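Local coordinates for chitin oligosaccharide binding protein NagB2 (Paenibacillus sp. FPU-7, PDB 7EHU), which binds chitin oligosaccharides such as di-N-acetylchitobiose and tri-N-acetylchitotriose, probably to deliver them to a membrane transporter as the extracellular solute-binding protein, at residues T164-T169 and G295-P300; N201-S206 and M271-S276; D234-L239 and Q402-L407. All blocks are in the same frame, centred on the assembly; numbering follows the deposited sequence.

Interaction 1 (T164-T169 and G295-P300); sequences TSAPKT and GYFRFP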
ATOM      1  N   THR A 164      16.948 -15.249  18.049  1.00 18.86           N
ATOM      2  CA  THR A 164      16.789 -16.551  17.413  1.00 21.46           C
ATOM      3  C   THR A 164      15.359 -16.842  16.974  1.00 20.57           C
ATOM      4  O   THR A 164      15.114 -17.925  16.433  1.00 22.24           O
ATOM      5  CB  THR A 164      17.265 -17.660  18.368  1.00 24.80           C
ATOM      6  OG1 THR A 164      16.473 -17.620  19.566  1.00 26.15           O
ATOM      7  CG2 THR A 164      18.737 -17.475  18.726  1.00 25.89           C
ATOM      8  N   SER A 165      14.423 -15.914  17.202  1.00 18.88           N
ATOM      9  CA  SER A 165      13.027 -16.050  16.797  1.00 18.34           C
ATOM     10  C   SER A 165      12.466 -14.668  16.476  1.00 16.40           C
ATOM     11  O   SER A 165      12.955 -13.653  16.964  1.00 16.80           O
ATOM     12  CB  SER A 165      12.162 -16.696  17.896  1.00 20.23           C
ATOM     13  OG  SER A 165      12.192 -15.937  19.095  1.00 24.08           O
ATOM     14  N   ALA A 166      11.417 -14.634  15.677  1.00 14.99           N
ATOM     15  CA  ALA A 166      10.782 -13.362  15.341  1.00 15.04           C
ATOM     16  C   ALA A 166       9.968 -12.875  16.539  1.00 15.32           C
ATOM     17  O   ALA A 166       9.283 -13.672  17.180  1.00 17.17           O
ATOM     18  CB  ALA A 166       9.864 -13.549  14.134  1.00 15.93           C
ATOM     19  N   PRO A 167      10.032 -11.585  16.878  1.00 14.71           N
ATOM     20  CA  PRO A 167       9.335 -11.115  18.086  1.00 16.40           C
ATOM     21  C   PRO A 167       7.830 -11.161  17.904  1.00 16.87           C
ATOM     22  O   PRO A 167       7.319 -10.737  16.870  1.00 18.04           O
ATOM     23  CB  PRO A 167       9.842  -9.678  18.259  1.00 18.43           C
ATOM     24  CG  PRO A 167      10.353  -9.282  16.946  1.00 18.59           C
ATOM     25  CD  PRO A 167      10.849 -10.524  16.271  1.00 15.86           C
ATOM     26  N   LYS A 168       7.124 -11.689  18.916  1.00 16.02           N
ATOM     27  CA  LYS A 168       5.668 -11.742  18.895  1.00 16.75           C
ATOM     28  C   LYS A 168       5.028 -10.623  19.706  1.00 16.35           C
ATOM     29  O   LYS A 168       3.868 -10.268  19.457  1.00 16.02           O
ATOM     30  CB  LYS A 168       5.175 -13.057  19.497  1.00 19.83           C
ATOM     31  CG  LYS A 168       5.570 -14.271  18.721  1.00 23.59           C
ATOM     32  CD  LYS A 168       4.966 -15.493  19.391  1.00 27.98           C
ATOM     33  CE  LYS A 168       5.631 -16.778  19.021  1.00 31.34           C
ATOM     34  NZ  LYS A 168       7.094 -16.657  19.262  1.00 33.79           N
ATOM     35  N   THR A 169       5.744 -10.085  20.689  1.00 16.65           N
ATOM     36  CA  THR A 169       5.226  -9.057  21.577  1.00 16.98           C
ATOM     37  C   THR A 169       6.122  -7.827  21.505  1.00 16.11           C
ATOM     38  O   THR A 169       7.264  -7.886  21.039  1.00 16.07           O
ATOM     39  CB  THR A 169       5.216  -9.531  23.029  1.00 19.45           C
ATOM     40  OG1 THR A 169       6.579  -9.634  23.460  1.00 20.00           O
ATOM     41  CG2 THR A 169       4.471 -10.872  23.188  1.00 19.81           C
ATOM     42  N   GLY A 295      13.038 -13.354   6.553  1.00  9.40           N
ATOM     43  CA  GLY A 295      11.808 -13.824   7.152  1.00  9.70           C
ATOM     44  C   GLY A 295      10.821 -12.683   7.265  1.00  9.32           C
ATOM     45  O   GLY A 295      11.042 -11.580   6.733  1.00  9.33           O
ATOM     46  N   TYR A 296       9.737 -12.914   8.002  1.00  9.10           N
ATOM     47  CA  TYR A 296       8.672 -11.930   8.095  1.00  9.45           C
ATOM     48  C   TYR A 296       7.934 -12.115   9.405  1.00  9.47           C
ATOM     49  O   TYR A 296       7.744 -13.249   9.848  1.00 10.27           O
ATOM     50  CB  TYR A 296       7.697 -12.136   6.948  1.00  9.90           C
ATOM     51  CG  TYR A 296       6.626 -11.096   6.784  1.00  9.56           C
ATOM     52  CD1 TYR A 296       6.848  -9.954   6.027  1.00  8.78           C
ATOM     53  CD2 TYR A 296       5.358 -11.275   7.337  1.00  9.59           C
ATOM     54  CE1 TYR A 296       5.854  -9.035   5.821  1.00  9.69           C
ATOM     55  CE2 TYR A 296       4.355 -10.361   7.134  1.00  9.74           C
ATOM     56  CZ  TYR A 296       4.610  -9.236   6.378  1.00  9.25           C
ATOM     57  OH  TYR A 296       3.581  -8.352   6.145  1.00  9.69           O
ATOM     58  N   PHE A 297       7.480 -11.008   9.992  1.00  9.77           N
ATOM     59  CA  PHE A 297       6.567 -11.074  11.123  1.00  9.69           C
ATOM     60  C   PHE A 297       5.600  -9.900  11.078  1.00 10.13           C
ATOM     61  O   PHE A 297       5.962  -8.787  10.679  1.00  9.98           O
ATOM     62  CB  PHE A 297       7.276 -11.173  12.491  1.00 10.71           C
ATOM     63  CG  PHE A 297       8.273 -10.085  12.793  1.00 10.40           C
ATOM     64  CD1 PHE A 297       9.596 -10.201  12.396  1.00 10.79           C
ATOM     65  CD2 PHE A 297       7.891  -8.959  13.541  1.00 10.83           C
ATOM     66  CE1 PHE A 297      10.532  -9.216  12.717  1.00 11.64           C
ATOM     67  CE2 PHE A 297       8.822  -7.963  13.855  1.00 11.23           C
ATOM     68  CZ  PHE A 297      10.148  -8.102  13.442  1.00 11.03           C
ATOM     69  N   ARG A 298       4.365 -10.167  11.492  1.00 10.67           N
ATOM     70  CA  ARG A 298       3.401  -9.099  11.601  1.00 11.30           C
ATOM     71  C   ARG A 298       3.747  -8.216  12.797  1.00 11.28           C
ATOM     72  O   ARG A 298       4.529  -8.572  13.678  1.00 12.08           O
ATOM     73  CB  ARG A 298       1.985  -9.650  11.680  1.00 16.21           C
ATOM     74  CG  ARG A 298       1.563 -10.204  12.994  1.00 19.65           C
ATOM     75  CD  ARG A 298       0.018 -10.362  13.043  1.00 22.17           C
ATOM     76  NE  ARG A 298      -0.363 -11.198  14.163  1.00 22.97           N
ATOM     77  CZ  ARG A 298      -0.477 -12.523  14.131  1.00 24.96           C
ATOM     78  NH1 ARG A 298      -0.281 -13.207  13.015  1.00 26.27           N
ATOM     79  NH2 ARG A 298      -0.809 -13.159  15.234  1.00 26.02           N
ATOM     80  N   PHE A 299       3.202  -7.017  12.778  1.00 11.53           N
ATOM     81  CA  PHE A 299       3.474  -6.054  13.828  1.00 11.75           C
ATOM     82  C   PHE A 299       3.240  -6.710  15.193  1.00 12.54           C
ATOM     83  O   PHE A 299       2.215  -7.367  15.387  1.00 13.62           O
ATOM     84  CB  PHE A 299       2.581  -4.816  13.657  1.00 12.88           C
ATOM     85  CG  PHE A 299       3.026  -3.675  14.524  1.00 12.81           C
ATOM     86  CD1 PHE A 299       2.584  -3.568  15.840  1.00 13.78           C
ATOM     87  CD2 PHE A 299       3.942  -2.746  14.057  1.00 13.96           C
ATOM     88  CE1 PHE A 299       3.042  -2.561  16.658  1.00 15.23           C
ATOM     89  CE2 PHE A 299       4.401  -1.749  14.885  1.00 15.19           C
ATOM     90  CZ  PHE A 299       3.945  -1.659  16.180  1.00 15.95           C
ATOM     91  N   PRO A 300       4.159  -6.564  16.146  1.00 13.16           N
ATOM     92  CA  PRO A 300       4.036  -7.289  17.421  1.00 13.91           C
ATOM     93  C   PRO A 300       2.953  -6.729  18.339  1.00 14.82           C
ATOM     94  O   PRO A 300       2.536  -5.578  18.240  1.00 15.59           O
ATOM     95  CB  PRO A 300       5.414  -7.101  18.062  1.00 14.75           C
ATOM     96  CG  PRO A 300       5.910  -5.789  17.485  1.00 15.73           C
ATOM     97  CD  PRO A 300       5.413  -5.790  16.063  1.00 14.69           C
TER
HETATM   98  O   HOH W   1       4.913 -10.405  15.641  1.00 17.32           O

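Interaction 2 (N201-S206 and M271-S276); sequences NMLANS and MLFDGS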
ATOM      1  N   ASN A 201       4.355   6.624   7.398  1.00 10.14           N
ATOM      2  CA  ASN A 201       2.995   6.359   7.841  1.00  9.89           C
ATOM      3  C   ASN A 201       2.626   4.886   7.823  1.00  9.45           C
ATOM      4  O   ASN A 201       1.698   4.496   8.536  1.00  9.68           O
ATOM      5  CB  ASN A 201       1.979   7.184   7.052  1.00 10.19           C
ATOM      6  CG  ASN A 201       1.936   8.641   7.505  1.00 10.68           C
ATOM      7  OD1 ASN A 201       2.348   8.978   8.612  1.00 11.64           O
ATOM      8  ND2 ASN A 201       1.406   9.498   6.649  1.00 10.85           N
ATOM      9  N   MET A 202       3.309   4.051   7.042  1.00  8.90           N
ATOM     10  CA  MET A 202       3.041   2.613   7.150  1.00  8.98           C
ATOM     11  C   MET A 202       3.300   2.152   8.571  1.00  9.37           C
ATOM     12  O   MET A 202       2.470   1.491   9.204  1.00 10.07           O
ATOM     13  CB  MET A 202       3.956   1.843   6.191  1.00  8.64           C
ATOM     14  CG  MET A 202       3.569   1.977   4.725  1.00  9.30           C
ATOM     15  SD  MET A 202       4.350   0.702   3.683  1.00  8.76           S
ATOM     16  CE  MET A 202       5.988   1.436   3.512  1.00  9.83           C
ATOM     17  N   LEU A 203       4.461   2.518   9.095  1.00  9.46           N
ATOM     18  CA  LEU A 203       4.830   2.143  10.447  1.00 10.31           C
ATOM     19  C   LEU A 203       3.971   2.859  11.470  1.00 11.04           C
ATOM     20  O   LEU A 203       3.513   2.245  12.438  1.00 11.42           O
ATOM     21  CB  LEU A 203       6.309   2.450  10.654  1.00 11.55           C
ATOM     22  CG  LEU A 203       6.891   2.054  12.006  1.00 12.00           C
ATOM     23  CD1 LEU A 203       6.689   0.570  12.301  1.00 12.70           C
ATOM     24  CD2 LEU A 203       8.375   2.410  12.064  1.00 13.10           C
ATOM     25  N   ALA A 204       3.739   4.154  11.265  1.00 10.95           N
ATOM     26  CA  ALA A 204       2.914   4.911  12.196  1.00 10.50           C
ATOM     27  C   ALA A 204       1.520   4.318  12.297  1.00 10.66           C
ATOM     28  O   ALA A 204       0.960   4.227  13.395  1.00 11.53           O
ATOM     29  CB  ALA A 204       2.837   6.373  11.759  1.00 11.49           C
ATOM     30  N   ASN A 205       0.940   3.922  11.160  1.00 10.28           N
ATOM     31  CA  ASN A 205      -0.424   3.399  11.150  1.00 10.56           C
ATOM     32  C   ASN A 205      -0.526   2.095  11.916  1.00 10.41           C
ATOM     33  O   ASN A 205      -1.417   1.946  12.764  1.00 11.68           O
ATOM     34  CB  ASN A 205      -1.018   3.624   9.743  1.00 13.48           C
ATOM     35  CG  ASN A 205      -2.406   3.045   9.460  1.00 11.54           C
ATOM     36  OD1 ASN A 205      -2.704   2.606   8.343  1.00 11.00           O
ATOM     37  ND2 ASN A 205      -3.184   2.827  10.518  1.00 10.85           N
ATOM     38  N   SER A 206       0.429   1.186  11.737  1.00 10.67           N
ATOM     39  CA  SER A 206       0.386  -0.030  12.541  1.00 10.68           C
ATOM     40  C   SER A 206       0.649   0.247  14.015  1.00 11.88           C
ATOM     41  O   SER A 206       0.085  -0.443  14.866  1.00 12.28           O
ATOM     42  CB  SER A 206       1.287  -1.122  11.970  1.00 10.87           C
ATOM     43  OG  SER A 206       0.670  -1.746  10.859  1.00 10.45           O
ATOM     44  N   MET A 271      15.636  -4.893   9.492  1.00  9.92           N
ATOM     45  CA  MET A 271      14.239  -5.118   9.146  1.00  9.90           C
ATOM     46  C   MET A 271      13.698  -3.924   8.387  1.00  9.47           C
ATOM     47  O   MET A 271      14.318  -2.862   8.326  1.00  9.79           O
ATOM     48  CB  MET A 271      13.387  -5.423  10.383  1.00 10.09           C
ATOM     49  CG  MET A 271      13.226  -4.239  11.317  1.00 11.54           C
ATOM     50  SD  MET A 271      12.592  -4.670  12.961  1.00 12.55           S
ATOM     51  CE  MET A 271      14.135  -4.997  13.792  1.00 13.58           C
ATOM     52  N   LEU A 272      12.510  -4.115   7.827  1.00  9.53           N
ATOM     53  CA  LEU A 272      11.869  -3.129   6.962  1.00  9.29           C
ATOM     54  C   LEU A 272      10.369  -3.309   7.098  1.00  8.63           C
ATOM     55  O   LEU A 272       9.870  -4.409   6.851  1.00  9.08           O
ATOM     56  CB  LEU A 272      12.280  -3.376   5.507  1.00  9.12           C
ATOM     57  CG  LEU A 272      11.631  -2.480   4.455  1.00  9.10           C
ATOM     58  CD1 LEU A 272      12.345  -1.127   4.407  1.00 10.37           C
ATOM     59  CD2 LEU A 272      11.670  -3.110   3.103  1.00  9.91           C
ATOM     60  N   PHE A 273       9.653  -2.266   7.492  1.00  8.99           N
ATOM     61  CA  PHE A 273       8.201  -2.315   7.549  1.00  9.00           C
ATOM     62  C   PHE A 273       7.660  -1.878   6.193  1.00  9.01           C
ATOM     63  O   PHE A 273       7.915  -0.747   5.756  1.00  9.82           O
ATOM     64  CB  PHE A 273       7.648  -1.444   8.686  1.00  9.16           C
ATOM     65  CG  PHE A 273       6.219  -1.768   8.994  1.00  8.59           C
ATOM     66  CD1 PHE A 273       5.914  -2.799   9.860  1.00  9.11           C
ATOM     67  CD2 PHE A 273       5.180  -1.121   8.350  1.00  9.01           C
ATOM     68  CE1 PHE A 273       4.603  -3.159  10.106  1.00  9.56           C
ATOM     69  CE2 PHE A 273       3.857  -1.499   8.584  1.00  9.81           C
ATOM     70  CZ  PHE A 273       3.567  -2.502   9.461  1.00  9.62           C
ATOM     71  N   ASP A 274       6.990  -2.781   5.493  1.00  8.91           N
ATOM     72  CA  ASP A 274       6.597  -2.480   4.126  1.00  8.28           C
ATOM     73  C   ASP A 274       5.424  -3.354   3.725  1.00  8.48           C
ATOM     74  O   ASP A 274       5.060  -4.311   4.419  1.00  8.54           O
ATOM     75  CB  ASP A 274       7.783  -2.688   3.170  1.00  8.49           C
ATOM     76  CG  ASP A 274       7.805  -1.711   2.012  1.00  8.95           C
ATOM     77  OD1 ASP A 274       6.719  -1.265   1.560  1.00  9.07           O
ATOM     78  OD2 ASP A 274       8.897  -1.453   1.498  1.00 10.59           O
ATOM     79  N   GLY A 275       4.826  -2.993   2.587  1.00  8.41           N
ATOM     80  CA  GLY A 275       3.770  -3.776   2.015  1.00  7.94           C
ATOM     81  C   GLY A 275       4.275  -4.964   1.233  1.00  8.38           C
ATOM     82  O   GLY A 275       5.431  -5.023   0.807  1.00  9.43           O
ATOM     83  N   SER A 276       3.373  -5.918   1.017  1.00  8.54           N
ATOM     84  CA  SER A 276       3.753  -7.184   0.394  1.00  9.01           C
ATOM     85  C   SER A 276       4.112  -7.018  -1.064  1.00  9.26           C
ATOM     86  O   SER A 276       4.730  -7.921  -1.639  1.00 11.05           O
ATOM     87  CB  SER A 276       2.705  -8.255   0.646  1.00 10.38           C
ATOM     88  OG  SER A 276       1.407  -7.787   0.356  1.00 10.46           O
TER

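Interaction 3 (D234-L239 and Q402-L407); sequences DGFKRL and QSVQEL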
ATOM      1  N   ASP A 234      -0.191   7.743  22.106  1.00 18.01           N
ATOM      2  CA  ASP A 234       0.783   6.742  22.534  1.00 18.30           C
ATOM      3  C   ASP A 234       1.522   6.151  21.331  1.00 16.72           C
ATOM      4  O   ASP A 234       2.743   5.968  21.375  1.00 17.01           O
ATOM      5  CB  ASP A 234       0.076   5.648  23.345  1.00 21.00           C
ATOM      6  CG  ASP A 234       1.028   4.573  23.855  1.00 24.97           C
ATOM      7  OD1 ASP A 234       0.573   3.455  24.141  1.00 26.77           O
ATOM      8  OD2 ASP A 234       2.223   4.868  24.042  1.00 28.23           O
ATOM      9  N   GLY A 235       0.803   5.877  20.239  1.00 16.26           N
ATOM     10  CA  GLY A 235       1.454   5.347  19.048  1.00 15.94           C
ATOM     11  C   GLY A 235       2.505   6.288  18.486  1.00 14.88           C
ATOM     12  O   GLY A 235       3.578   5.851  18.057  1.00 14.92           O
ATOM     13  N   PHE A 236       2.215   7.591  18.481  1.00 15.21           N
ATOM     14  CA  PHE A 236       3.175   8.559  17.968  1.00 15.17           C
ATOM     15  C   PHE A 236       4.325   8.755  18.931  1.00 15.54           C
ATOM     16  O   PHE A 236       5.454   8.992  18.492  1.00 15.92           O
ATOM     17  CB  PHE A 236       2.479   9.867  17.628  1.00 15.11           C
ATOM     18  CG  PHE A 236       1.618   9.757  16.414  1.00 13.97           C
ATOM     19  CD1 PHE A 236       2.181   9.705  15.150  1.00 13.75           C
ATOM     20  CD2 PHE A 236       0.249   9.632  16.527  1.00 14.60           C
ATOM     21  CE1 PHE A 236       1.385   9.568  14.016  1.00 14.47           C
ATOM     22  CE2 PHE A 236      -0.538   9.500  15.396  1.00 14.68           C
ATOM     23  CZ  PHE A 236       0.034   9.464  14.140  1.00 14.93           C
ATOM     24  N   LYS A 237       4.064   8.639  20.238  1.00 16.29           N
ATOM     25  CA  LYS A 237       5.158   8.622  21.202  1.00 17.93           C
ATOM     26  C   LYS A 237       6.109   7.462  20.942  1.00 17.21           C
ATOM     27  O   LYS A 237       7.330   7.629  21.003  1.00 17.82           O
ATOM     28  CB  LYS A 237       4.631   8.596  22.640  1.00 20.61           C
ATOM     29  CG  LYS A 237       3.978   9.923  23.034  1.00 25.23           C
ATOM     30  CD  LYS A 237       3.550  10.023  24.493  1.00 30.33           C
ATOM     31  CE  LYS A 237       4.663   9.470  25.358  1.00 33.77           C
ATOM     32  NZ  LYS A 237       4.610   9.550  26.817  1.00 36.30           N
ATOM     33  N   ARG A 238       5.578   6.278  20.669  1.00 16.76           N
ATOM     34  CA  ARG A 238       6.446   5.145  20.374  1.00 16.53           C
ATOM     35  C   ARG A 238       7.213   5.340  19.065  1.00 15.76           C
ATOM     36  O   ARG A 238       8.386   4.960  18.971  1.00 15.32           O
ATOM     37  CB  ARG A 238       5.628   3.854  20.358  1.00 17.01           C
ATOM     38  CG  ARG A 238       5.115   3.414  21.734  1.00 18.15           C
ATOM     39  CD  ARG A 238       4.072   2.333  21.606  1.00 18.98           C
ATOM     40  NE  ARG A 238       3.313   2.117  22.833  1.00 19.51           N
ATOM     41  CZ  ARG A 238       3.487   1.136  23.698  1.00 21.36           C
ATOM     42  NH1 ARG A 238       4.393   0.188  23.501  1.00 22.00           N
ATOM     43  NH2 ARG A 238       2.686   1.080  24.747  1.00 22.10           N
ATOM     44  N   LEU A 239       6.561   5.887  18.034  1.00 15.03           N
ATOM     45  CA  LEU A 239       7.260   6.153  16.778  1.00 14.89           C
ATOM     46  C   LEU A 239       8.446   7.072  17.020  1.00 16.05           C
ATOM     47  O   LEU A 239       9.560   6.815  16.554  1.00 16.42           O
ATOM     48  CB  LEU A 239       6.308   6.805  15.778  1.00 15.46           C
ATOM     49  CG  LEU A 239       6.868   7.144  14.395  1.00 15.65           C
ATOM     50  CD1 LEU A 239       7.313   5.911  13.617  1.00 16.48           C
ATOM     51  CD2 LEU A 239       5.834   7.925  13.608  1.00 15.51           C
ATOM     52  N   GLN A 402       3.410  15.120   6.215  1.00 12.62           N
ATOM     53  CA  GLN A 402       4.271  16.229   6.622  1.00 14.29           C
ATOM     54  C   GLN A 402       4.581  16.164   8.105  1.00 13.74           C
ATOM     55  O   GLN A 402       5.716  16.442   8.528  1.00 14.77           O
ATOM     56  CB  GLN A 402       3.555  17.560   6.357  1.00 18.09           C
ATOM     57  CG  GLN A 402       3.355  17.951   4.910  1.00 24.48           C
ATOM     58  CD  GLN A 402       4.605  17.831   4.065  1.00 29.90           C
ATOM     59  OE1 GLN A 402       4.672  17.003   3.159  1.00 32.73           O
ATOM     60  NE2 GLN A 402       5.597  18.675   4.342  1.00 31.43           N
ATOM     61  N   SER A 403       3.558  15.882   8.917  1.00 13.82           N
ATOM     62  CA  SER A 403       3.717  15.906  10.367  1.00 14.79           C
ATOM     63  C   SER A 403       4.674  14.832  10.858  1.00 14.48           C
ATOM     64  O   SER A 403       5.477  15.091  11.763  1.00 15.77           O
ATOM     65  CB  SER A 403       2.363  15.802  11.078  1.00 16.96           C
ATOM     66  OG  SER A 403       1.477  16.837  10.668  1.00 17.57           O
ATOM     67  N   VAL A 404       4.609  13.618  10.289  1.00 13.80           N
ATOM     68  CA  VAL A 404       5.508  12.569  10.771  1.00 13.90           C
ATOM     69  C   VAL A 404       6.940  12.843  10.325  1.00 14.95           C
ATOM     70  O   VAL A 404       7.892  12.495  11.025  1.00 15.38           O
ATOM     71  CB  VAL A 404       5.059  11.140  10.404  1.00 14.15           C
ATOM     72  CG1 VAL A 404       3.724  10.780  11.069  1.00 14.60           C
ATOM     73  CG2 VAL A 404       5.015  10.897   8.877  1.00 12.87           C
ATOM     74  N   GLN A 405       7.125  13.496   9.181  1.00 14.14           N
ATOM     75  CA  GLN A 405       8.465  13.926   8.801  1.00 15.12           C
ATOM     76  C   GLN A 405       8.988  14.956   9.794  1.00 16.48           C
ATOM     77  O   GLN A 405      10.148  14.886  10.226  1.00 18.04           O
ATOM     78  CB  GLN A 405       8.441  14.480   7.378  1.00 14.89           C
ATOM     79  CG  GLN A 405       8.297  13.417   6.297  1.00 14.93           C
ATOM     80  CD  GLN A 405       8.141  14.005   4.916  1.00 14.99           C
ATOM     81  OE1 GLN A 405       7.558  15.075   4.740  1.00 16.10           O
ATOM     82  NE2 GLN A 405       8.681  13.323   3.920  1.00 15.65           N
ATOM     83  N   GLU A 406       8.130  15.900  10.194  1.00 17.15           N
ATOM     84  CA  GLU A 406       8.492  16.891  11.203  1.00 18.22           C
ATOM     85  C   GLU A 406       8.748  16.240  12.552  1.00 18.67           C
ATOM     86  O   GLU A 406       9.674  16.638  13.263  1.00 19.62           O
ATOM     87  CB  GLU A 406       7.373  17.927  11.304  1.00 19.66           C
ATOM     88  CG  GLU A 406       7.271  18.788  10.070  1.00 20.70           C
ATOM     89  CD  GLU A 406       6.005  19.624  10.005  1.00 23.41           C
ATOM     90  OE1 GLU A 406       5.759  20.222   8.944  1.00 25.88           O
ATOM     91  OE2 GLU A 406       5.240  19.655  10.985  1.00 25.13           O
ATOM     92  N   LEU A 407       7.933  15.250  12.929  1.00 18.82           N
ATOM     93  CA  LEU A 407       8.167  14.518  14.170  1.00 18.86           C
ATOM     94  C   LEU A 407       9.546  13.870  14.169  1.00 19.09           C
ATOM     95  O   LEU A 407      10.303  13.989  15.141  1.00 20.97           O
ATOM     96  CB  LEU A 407       7.079  13.457  14.337  1.00 18.90           C
ATOM     97  CG  LEU A 407       7.152  12.569  15.586  1.00 20.38           C
ATOM     98  CD1 LEU A 407       7.020  13.376  16.850  1.00 22.48           C
ATOM     99  CD2 LEU A 407       6.087  11.483  15.560  1.00 22.28           C
TER

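Interaction 1 (T164-T169 and G295-P300)
Pro-167 lies over one face of the Phe-297 ring, and this CH-pi contact is the centre of the interaction. Its CD sits 3.8 Å from the centroid of the Phe-297 ring, 14° off the ring normal. Pro-167 CG lies over the CE2-CZ side of the same face, 3.7 Å from Phe-297 CE2. The proline and the phenylalanine side chain cross at about a right angle. Ala-166 adds its methyl group, with CB 3.8 Å from Phe-297 CD1. The Phe-297 CG is placed between its own backbone N and carbonyl carbon (chi1 55°), which turns the ring toward the 164-169 loop.

Pro-300 packs on the backbone of Lys-168 and Thr-169. Its CB meets the carbonyl carbon of Thr-169 at 3.6 Å, and its CA lies 3.6 Å from Lys-168 O. The side chains of Lys-168 and Thr-169 start out away from it.

The polar part is a water bridge. One water donates to Pro-167 O and to Arg-298 O, each at 2.7 Å. Thr-169 is the N-cap of helix 170-182; its OG1 accepts from Glu-172 N. Lys-168 also shares a backbone hydrogen bond with Asn-301.

In this solute-binding protein fold, strand 294-297 pairs with strand 138-154, and the Phe-297 ring also meets those of Phe-151 and Tyr-153. The contact joins the loop before helix 170-182 to strand 294-297 and the chain just after it. Direct contact is by packing and CH-pi; the polar link runs through a water that donates to two carbonyl oxygens, which as acceptors cannot bond to each other.

Interaction 2 (N201-S206 and M271-S276)
Helix 201-206 passes strand 271-275 almost at a right angle, 87° between their directions, with the axes 8.1 Å apart. The nearest CA atoms belong to Leu-203 and Phe-273, 6.3 Å apart. This is helix-on-sheet packing within a solute-binding protein of the periplasmic-binding-protein clan. The strand pairs with strand 138-154, and helix 197-212 covers the sheet here.

Phe-273 has the largest share of the contact. Its CG is anti to the backbone N (chi1 -164°), and the ring reaches to the helix. Leu-203 CD1 lies over one face of it, 4.1 Å from Phe-273 CG. Met-202 CB comes in the ring plane at the edge, 3.9 Å from Phe-273 CD2. At the CZ end of the ring, Ser-206 OG is 3.3 Å from Phe-273 CZ. Beside CE2, Met-202 O is 3.4 Å from Phe-273 CE2. Both oxygens approach obliquely. Phe-151 and Phe-299 also pack on this ring.

Met-202 reaches past the ring toward Asp-274. Its chain bends at chi3 (-80°), which carries the methyl group to the carboxylate. The methionine side chain also lies about 6 Å from a bound N-acetylglucosamine (NAG), so the contact lies close to the sugar site. Asp-274 is buried and well supplied with donors: OD1 takes a bond from Tyr-257 OH, and OD2 one from Gln-261 NE2. Gly-275 N also donates to Asp-274 OD1, on the anti side of the carboxylate. Close by that oxygen lies the end of Met-202, whose CE stands 3.4 Å from Asp-274 OD1.

Interaction 3 (D234-L239 and Q402-L407)
Leu-407 pushes its CD2 methyl into a shallow three-cornered hollow formed by Phe-236 and Leu-239 of the facing helix. One corner is backbone: CD2 of Leu-407 is 3.9 Å from Phe-236 O. The Phe-236 ring and Leu-239 form two neighbouring walls. Phe-236 CD1 is 4.3 Å from Leu-407 CD2, and Leu-239 CD2 is 4.1 Å from Leu-407 CD2. Leu-407 gets there because CG is anti to the backbone N (chi1 180°), which extends the side chain toward helix 234-239.

Val-404 forms the second bump, one turn earlier on its helix. Its CG1 meets the edge of the Phe-236 ring, near the ring plane, 4.0 Å from Phe-236 CE1. The same methyl approaches Leu-239 more loosely, with 4.4 Å between Val-404 CG1 and Leu-239 CD2. Phe-236 thus meets a valine at its edge and a leucine obliquely.

Segments 234-239 and 402-407 run 47° apart, with their axes 11.4 Å apart at closest. This is side-chain packing between rather widely spaced helices in the helical part of a solute-binding protein fold. Helix 230-244 meets helix 394-408 here, and neighbouring helices also pack here. Helix 197-212 supplies Ile-200 and Asn-201 against Val-404, while helix 414-430 brings Leu-417 to Phe-236 and Pro-414 to Leu-407.

The charged side chains of Asp-234 and Arg-238 lie away from the contact. Arg-238 forms a salt bridge with Asp-234 one turn back. Its NH2 donates to the syn lone pair of Asp-234 OD1, nearly in the guanidinium plane. Arg-238 also makes a cation-pi contact with Trp-170.

In the fold
From the N terminus, the chain first reaches loop 164-169, then helix segment 201-206, then helix segment 234-239. Strand 271-275 follows and closes interaction 2. Segment 295-300 comes next and closes interaction 1, so interaction 2 falls wholly within its span. Segment 402-407 closes interaction 3 last, and interaction 3 crosses both of the others. Phe-299 links interactions 1 and 2 by packing on Ser-206, Leu-203 and Phe-273. Ala-204 and Leu-203 touch Leu-239, and Asn-201 touches Val-404, which joins interactions 2 and 3. Helix 197-212 thus lies between the sheet on one side and helices 230-244 and 394-408 on another.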